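Local structure of protein Ves (Pseudomonas fluorescens, 5V00) at residues 11-16 with 165-170; 140-145 with 188-193. The protein is a bicupin of the HutD family involved in histidine utilization, though its precise molecular role is not established. All blocks are in the same frame, centred on the assembly; numbering follows the deposited sequence.

How the contacts relate
Both contacts lie in one five-stranded antiparallel sheet of this bicupin. Strand 10-14 is outermost on one side of that sheet within this chain. Strands 166-170, 144-149 and 184-191 follow in order, so contact 1 joins the first two strands and contact 2 the next two. Their centres are about 16 Å apart. The two contacts touch where 166-170 runs beside 144-149, through a probable hydrogen bond from V169 N to V145 O. Along the chain the order is 11-16, 140-145, 165-170, 188-193, so the segments interleave. Residues near the two chain ends are thereby built into the same sheet, with 144-149 and 166-170 between them.

Contact 1: residues 11-16 with 165-170; sequences ISVWRA and DCLQVD
Strands 11-14 and 166-170 run antiparallel, their axes 4.7 Å apart at the closest approach, with I11 facing V169, S12 facing Q168, V13 facing L167 and W14 facing C166. This is edge pairing in a cupin sheet: strand 10-14, from near the N-terminus, is outermost within this chain. Four backbone hydrogen bonds join the pairs S12-Q168 and W14-C166, and all are nearly straight. I11, V13, L167 and V169 share one face, where I11 CG2 meets L167 CD1 at 3.8 Å. S12, W14, C166 and Q168 share the other. There the W14 indole donates NE1-H to Q168 OE1 at 2.8 Å. The oxygen lies at the ring edge, near the ring plane, while the amide plane is turned 62° from the ring. T35 OG1 also hydrogen-bonds to OE1. Q168 NE2 donates to D170 OD1, so both ends of the amide are held and its rotation is fixed. C166 SG also sits at the indole edge, and S12 CB packs over one face of the ring.

Beyond the strand pairs, D165 uses both carboxylate oxygens. OD1 takes the backbone N-H of A16 at 2.8 Å, almost straight. OD2 forms a salt bridge with R15 NH1 at 2.9 Å and also accepts from G162 N. With an alanine in place of D165, A16 N and G162 N would probably lose these acceptors and R15 its carboxylate mate. R15 NH1 also donates to K160 O, and R15 NE to A38 O of the second subunit, so this corner reaches the dimer interface. A bend at chi2 (-70°) turns the R15 chain so that NH1 reaches D165 OD2. NH1 approaches this oxygen from above the carboxylate plane, with the oxygen lying in the guanidinium plane.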
loop_
_atom_site.group_PDB
_atom_site.type_symbol
_atom_site.label_atom_id
_atom_site.label_comp_id
_atom_site.label_asym_id
_atom_site.label_seq_id
_atom_site.Cartn_x
_atom_site.Cartn_y
_atom_site.Cartn_z
ATOM N N ILE B 11 7.332 9.713 1.530
ATOM C CA ILE B 11 7.923 8.407 1.793
ATOM C C ILE B 11 6.888 7.483 2.344
ATOM O O ILE B 11 6.141 7.876 3.283
ATOM C CB ILE B 11 9.107 8.532 2.774
ATOM C CG1 ILE B 11 10.220 9.379 2.114
ATOM C CG2 ILE B 11 9.647 7.161 3.181
ATOM C CD1 ILE B 11 11.223 9.921 3.151
ATOM N N SER B 12 6.780 6.289 1.791
ATOM C CA SER B 12 5.913 5.228 2.313
ATOM C C SER B 12 6.751 4.010 2.642
ATOM O O SER B 12 7.730 3.751 1.971
ATOM C CB SER B 12 4.903 4.879 1.254
ATOM O OG SER B 12 3.994 5.912 1.020
ATOM N N VAL B 13 6.419 3.239 3.684
ATOM C CA VAL B 13 7.104 2.001 3.988
ATOM C C VAL B 13 6.028 0.890 3.951
ATOM O O VAL B 13 5.002 0.972 4.663
ATOM C CB VAL B 13 7.862 1.987 5.320
ATOM C CG1 VAL B 13 8.538 0.653 5.569
ATOM C CG2 VAL B 13 8.840 3.161 5.389
ATOM N N TRP B 14 6.208 -0.103 3.065
ATOM C CA TRP B 14 5.303 -1.247 2.917
ATOM C C TRP B 14 5.962 -2.344 3.758
ATOM O O TRP B 14 7.131 -2.799 3.457
ATOM C CB TRP B 14 5.174 -1.652 1.444
ATOM C CG TRP B 14 4.860 -0.549 0.495
ATOM C CD1 TRP B 14 5.643 0.015 -0.472
ATOM C CD2 TRP B 14 3.687 0.231 0.534
ATOM N NE1 TRP B 14 4.994 1.033 -1.102
ATOM C CE2 TRP B 14 3.794 1.218 -0.467
ATOM C CE3 TRP B 14 2.594 0.253 1.391
ATOM C CZ2 TRP B 14 2.834 2.192 -0.673
ATOM C CZ3 TRP B 14 1.615 1.236 1.179
ATOM C CH2 TRP B 14 1.756 2.196 0.139
ATOM N N ARG B 15 5.298 -2.803 4.813
ATOM C CA ARG B 15 5.859 -3.847 5.629
ATOM C C ARG B 15 5.350 -5.210 5.160
ATOM O O ARG B 15 4.156 -5.424 4.907
ATOM C CB ARG B 15 5.604 -3.692 7.115
ATOM C CG ARG B 15 6.099 -2.410 7.736
ATOM C CD ARG B 15 7.667 -2.421 7.786
ATOM N NE ARG B 15 8.105 -1.238 8.417
ATOM C CZ ARG B 15 9.399 -0.947 8.663
ATOM N NH1 ARG B 15 10.313 -1.865 8.340
ATOM N NH2 ARG B 15 9.737 0.202 9.139
ATOM N N ALA B 16 6.245 -6.162 5.058
ATOM C CA ALA B 16 5.878 -7.439 4.459
ATOM C C ALA B 16 4.839 -8.200 5.327
ATOM O O ALA B 16 4.036 -9.020 4.821
ATOM C CB ALA B 16 7.128 -8.341 4.271
ATOM N N ASP B 165 10.528 -5.998 3.273
ATOM C CA ASP B 165 9.910 -4.691 3.446
ATOM C C ASP B 165 10.374 -3.795 2.279
ATOM O O ASP B 165 11.465 -4.049 1.696
ATOM C CB ASP B 165 10.332 -4.054 4.779
ATOM C CG ASP B 165 9.814 -4.763 6.024
ATOM O OD1 ASP B 165 8.826 -5.555 5.943
ATOM O OD2 ASP B 165 10.396 -4.506 7.104
ATOM N N CYS B 166 9.575 -2.801 1.907
ATOM C CA CYS B 166 9.887 -1.933 0.761
ATOM C C CYS B 166 9.599 -0.479 1.053
ATOM O O CYS B 166 8.508 -0.171 1.477
ATOM C CB CYS B 166 8.995 -2.375 -0.410
ATOM S SG CYS B 166 9.289 -1.603 -1.986
ATOM N N LEU B 167 10.574 0.409 0.832
ATOM C CA LEU B 167 10.391 1.825 0.938
ATOM C C LEU B 167 10.068 2.366 -0.419
ATOM O O LEU B 167 10.594 1.886 -1.454
ATOM C CB LEU B 167 11.666 2.439 1.470
ATOM C CG LEU B 167 11.591 3.935 1.678
ATOM C CD1 LEU B 167 12.245 4.367 2.962
ATOM C CD2 LEU B 167 12.122 4.694 0.488
ATOM N N GLN B 168 9.135 3.318 -0.488
ATOM C CA GLN B 168 8.721 3.973 -1.719
ATOM C C GLN B 168 8.753 5.492 -1.555
ATOM O O GLN B 168 8.184 6.026 -0.593
ATOM C CB GLN B 168 7.333 3.577 -2.119
ATOM C CG GLN B 168 6.788 4.240 -3.364
ATOM C CD GLN B 168 5.489 3.598 -3.898
ATOM O OE1 GLN B 168 5.119 2.497 -3.514
ATOM N NE2 GLN B 168 4.917 4.225 -4.919
ATOM N N VAL B 169 9.458 6.161 -2.467
ATOM C CA VAL B 169 9.413 7.624 -2.541
ATOM C C VAL B 169 8.528 7.906 -3.732
ATOM O O VAL B 169 8.676 7.338 -4.862
ATOM C CB VAL B 169 10.787 8.268 -2.769
ATOM C CG1 VAL B 169 10.594 9.803 -2.883
ATOM C CG2 VAL B 169 11.755 7.844 -1.778
ATOM N N ASP B 170 7.560 8.800 -3.596
ATOM C CA ASP B 170 6.628 9.164 -4.704
ATOM C C ASP B 170 6.633 10.672 -4.892
ATOM O O ASP B 170 6.966 11.408 -3.982
ATOM C CB ASP B 170 5.182 8.877 -4.373
ATOM C CG ASP B 170 4.757 7.472 -4.627
ATOM O OD1 ASP B 170 5.138 6.890 -5.679
ATOM O OD2 ASP B 170 3.883 7.038 -3.783
HETATM O O HOH W 1 5.256 7.300 -1.135
#

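Contact 2: residues 140-145 with 188-193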
loop_
_atom_site.group_PDB
_atom_site.type_symbol
_atom_site.label_atom_id
_atom_site.label_comp_id
_atom_site.label_asym_id
_atom_site.label_seq_id
_atom_site.Cartn_x
_atom_site.Cartn_y
_atom_site.Cartn_z
ATOM N N SER B 140 18.975 10.942 -8.120
ATOM C CA SER B 140 18.012 10.618 -9.152
ATOM C C SER B 140 16.885 11.614 -9.260
ATOM O O SER B 140 16.347 12.047 -8.220
ATOM C CB SER B 140 17.457 9.228 -8.932
ATOM O OG SER B 140 16.569 8.914 -9.988
ATOM N N THR B 141 16.468 11.914 -10.523
ATOM C CA THR B 141 15.306 12.693 -10.760
ATOM C C THR B 141 14.031 11.855 -10.892
ATOM O O THR B 141 12.957 12.416 -11.183
ATOM C CB THR B 141 15.456 13.520 -12.046
ATOM O OG1 THR B 141 15.574 12.623 -13.175
ATOM C CG2 THR B 141 16.620 14.490 -12.014
ATOM N N ALA B 142 14.096 10.559 -10.733
ATOM C CA ALA B 142 12.984 9.688 -11.015
ATOM C C ALA B 142 11.795 10.049 -10.113
ATOM O O ALA B 142 11.953 10.476 -8.944
ATOM C CB ALA B 142 13.337 8.242 -10.797
ATOM N N GLN B 143 10.604 9.903 -10.684
ATOM C CA GLN B 143 9.422 10.273 -9.919
ATOM C C GLN B 143 9.129 9.313 -8.773
ATOM O O GLN B 143 8.643 9.758 -7.685
ATOM C CB GLN B 143 8.186 10.252 -10.803
ATOM C CG GLN B 143 8.086 11.261 -11.884
ATOM C CD GLN B 143 6.898 10.864 -12.866
ATOM O OE1 GLN B 143 6.207 9.709 -12.824
ATOM N NE2 GLN B 143 6.651 11.814 -13.761
ATOM N N THR B 144 9.394 8.033 -8.995
ATOM C CA THR B 144 9.192 7.019 -7.949
ATOM C C THR B 144 10.466 6.209 -7.764
ATOM O O THR B 144 11.099 5.792 -8.717
ATOM C CB THR B 144 8.058 6.067 -8.348
ATOM O OG1 THR B 144 6.864 6.826 -8.487
ATOM C CG2 THR B 144 7.841 4.969 -7.322
ATOM N N VAL B 145 10.854 6.068 -6.539
ATOM C CA VAL B 145 12.003 5.267 -6.153
ATOM C C VAL B 145 11.581 4.226 -5.167
ATOM O O VAL B 145 10.940 4.538 -4.140
ATOM C CB VAL B 145 13.195 6.122 -5.573
ATOM C CG1 VAL B 145 14.356 5.176 -5.244
ATOM C CG2 VAL B 145 13.606 7.191 -6.550
ATOM N N GLU B 188 13.628 2.438 -10.026
ATOM C CA GLU B 188 13.252 3.769 -10.292
ATOM C C GLU B 188 12.281 3.801 -11.500
ATOM O O GLU B 188 12.518 3.158 -12.534
ATOM C CB GLU B 188 14.425 4.644 -10.608
ATOM C CG GLU B 188 15.405 4.773 -9.472
ATOM C CD GLU B 188 16.630 5.687 -9.801
ATOM O OE1 GLU B 188 16.617 6.476 -10.736
ATOM O OE2 GLU B 188 17.550 5.577 -9.096
ATOM N N LEU B 189 11.206 4.525 -11.342
ATOM C CA LEU B 189 10.137 4.569 -12.360
ATOM C C LEU B 189 9.700 5.992 -12.563
ATOM O O LEU B 189 9.476 6.735 -11.585
ATOM C CB LEU B 189 8.989 3.682 -11.937
ATOM C CG LEU B 189 9.300 2.182 -11.853
ATOM C CD1 LEU B 189 8.457 1.549 -10.845
ATOM C CD2 LEU B 189 8.954 1.593 -13.235
ATOM N N THR B 190 9.516 6.357 -13.815
ATOM C CA THR B 190 9.059 7.712 -14.222
ATOM C C THR B 190 8.082 7.624 -15.404
ATOM O O THR B 190 8.379 6.988 -16.404
ATOM C CB THR B 190 10.263 8.571 -14.606
ATOM O OG1 THR B 190 11.116 8.707 -13.465
ATOM C CG2 THR B 190 9.848 9.908 -15.079
ATOM N N GLN B 191 6.944 8.306 -15.279
ATOM C CA GLN B 191 5.956 8.365 -16.336
ATOM C C GLN B 191 6.560 9.018 -17.543
ATOM O O GLN B 191 7.390 9.945 -17.460
ATOM C CB GLN B 191 4.782 9.229 -15.905
ATOM C CG GLN B 191 3.768 8.499 -15.156
ATOM C CD GLN B 191 2.458 9.299 -15.092
ATOM O OE1 GLN B 191 1.476 8.968 -15.752
ATOM N NE2 GLN B 191 2.499 10.389 -14.370
ATOM N N ARG B 192 6.246 8.505 -18.717
ATOM C CA ARG B 192 6.757 9.102 -19.924
ATOM C C ARG B 192 5.682 10.098 -20.370
ATOM O O ARG B 192 4.479 9.908 -20.085
ATOM C CB ARG B 192 6.961 8.089 -21.032
ATOM C CG ARG B 192 7.864 7.006 -20.673
ATOM C CD ARG B 192 8.131 5.991 -21.748
ATOM N NE ARG B 192 8.580 6.619 -23.005
ATOM C CZ ARG B 192 9.653 6.258 -23.712
ATOM N NH1 ARG B 192 10.480 5.259 -23.342
ATOM N NH2 ARG B 192 9.895 6.891 -24.855
ATOM N N GLY B 193 6.154 11.133 -21.060
ATOM C CA GLY B 193 5.472 12.437 -21.144
ATOM C C GLY B 193 4.026 12.358 -21.579
ATOM O O GLY B 193 3.632 11.499 -22.394
ATOM O OXT GLY B 193 3.225 13.168 -21.098
HETATM O O HOH W 2 6.442 7.352 -11.426
#
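S140 OG stands opposite its own backbone N (chi1 -177°), and E188 CG lies opposite its own carbonyl carbon (chi1 -63°) with the chain extended beyond it; these torsions bring the hydroxyl and the carboxylate together. S140 OG donates to E188 OE1 at 2.6 Å, from above the carboxylate plane. The same OG accepts the backbone N-H of A142 at 3.1 Å. That second bond makes an ST turn. The hydroxyl therefore ties the turn to the strand across from it. The methyl of A142 packs against E188 CB, and E188 CG lies alongside V145 CG2, both side chains pointing the same way.

The turn leads from strand 135-140 into strand 144-149 of the cupin sheet. T144 pairs with L189 of strand 184-191, antiparallel and hydrogen-bonded in both directions, with T144 N to L189 O at 2.9 Å. V145 and E188 form the next, non-hydrogen-bonded pair. On the face bearing T144 and L189, both side chains pack on W47. T144 OG1 is near D170 OD1 of the neighbouring strand, a probable hydrogen bond.

Before T144 the chain leaves the regular pairing, and side chains make the bonds. T190 OG1 accepts the backbone N-H of Q143 at 3.1 Å. The extended Q143 side chain crosses T190 at about a right angle, its CD 3.8 Å from T190 CG2. It ends at Q191, whose N-H points at Q143 OE1 at 2.9 Å. The bond is straight at the hydrogen (173°), but the donor sits above the amide plane. A water joins the three residues Q143, T144 and L189: it donates to Q143 OE1 and to L189 O, and its oxygen lies 3.0 Å from T144 OG1.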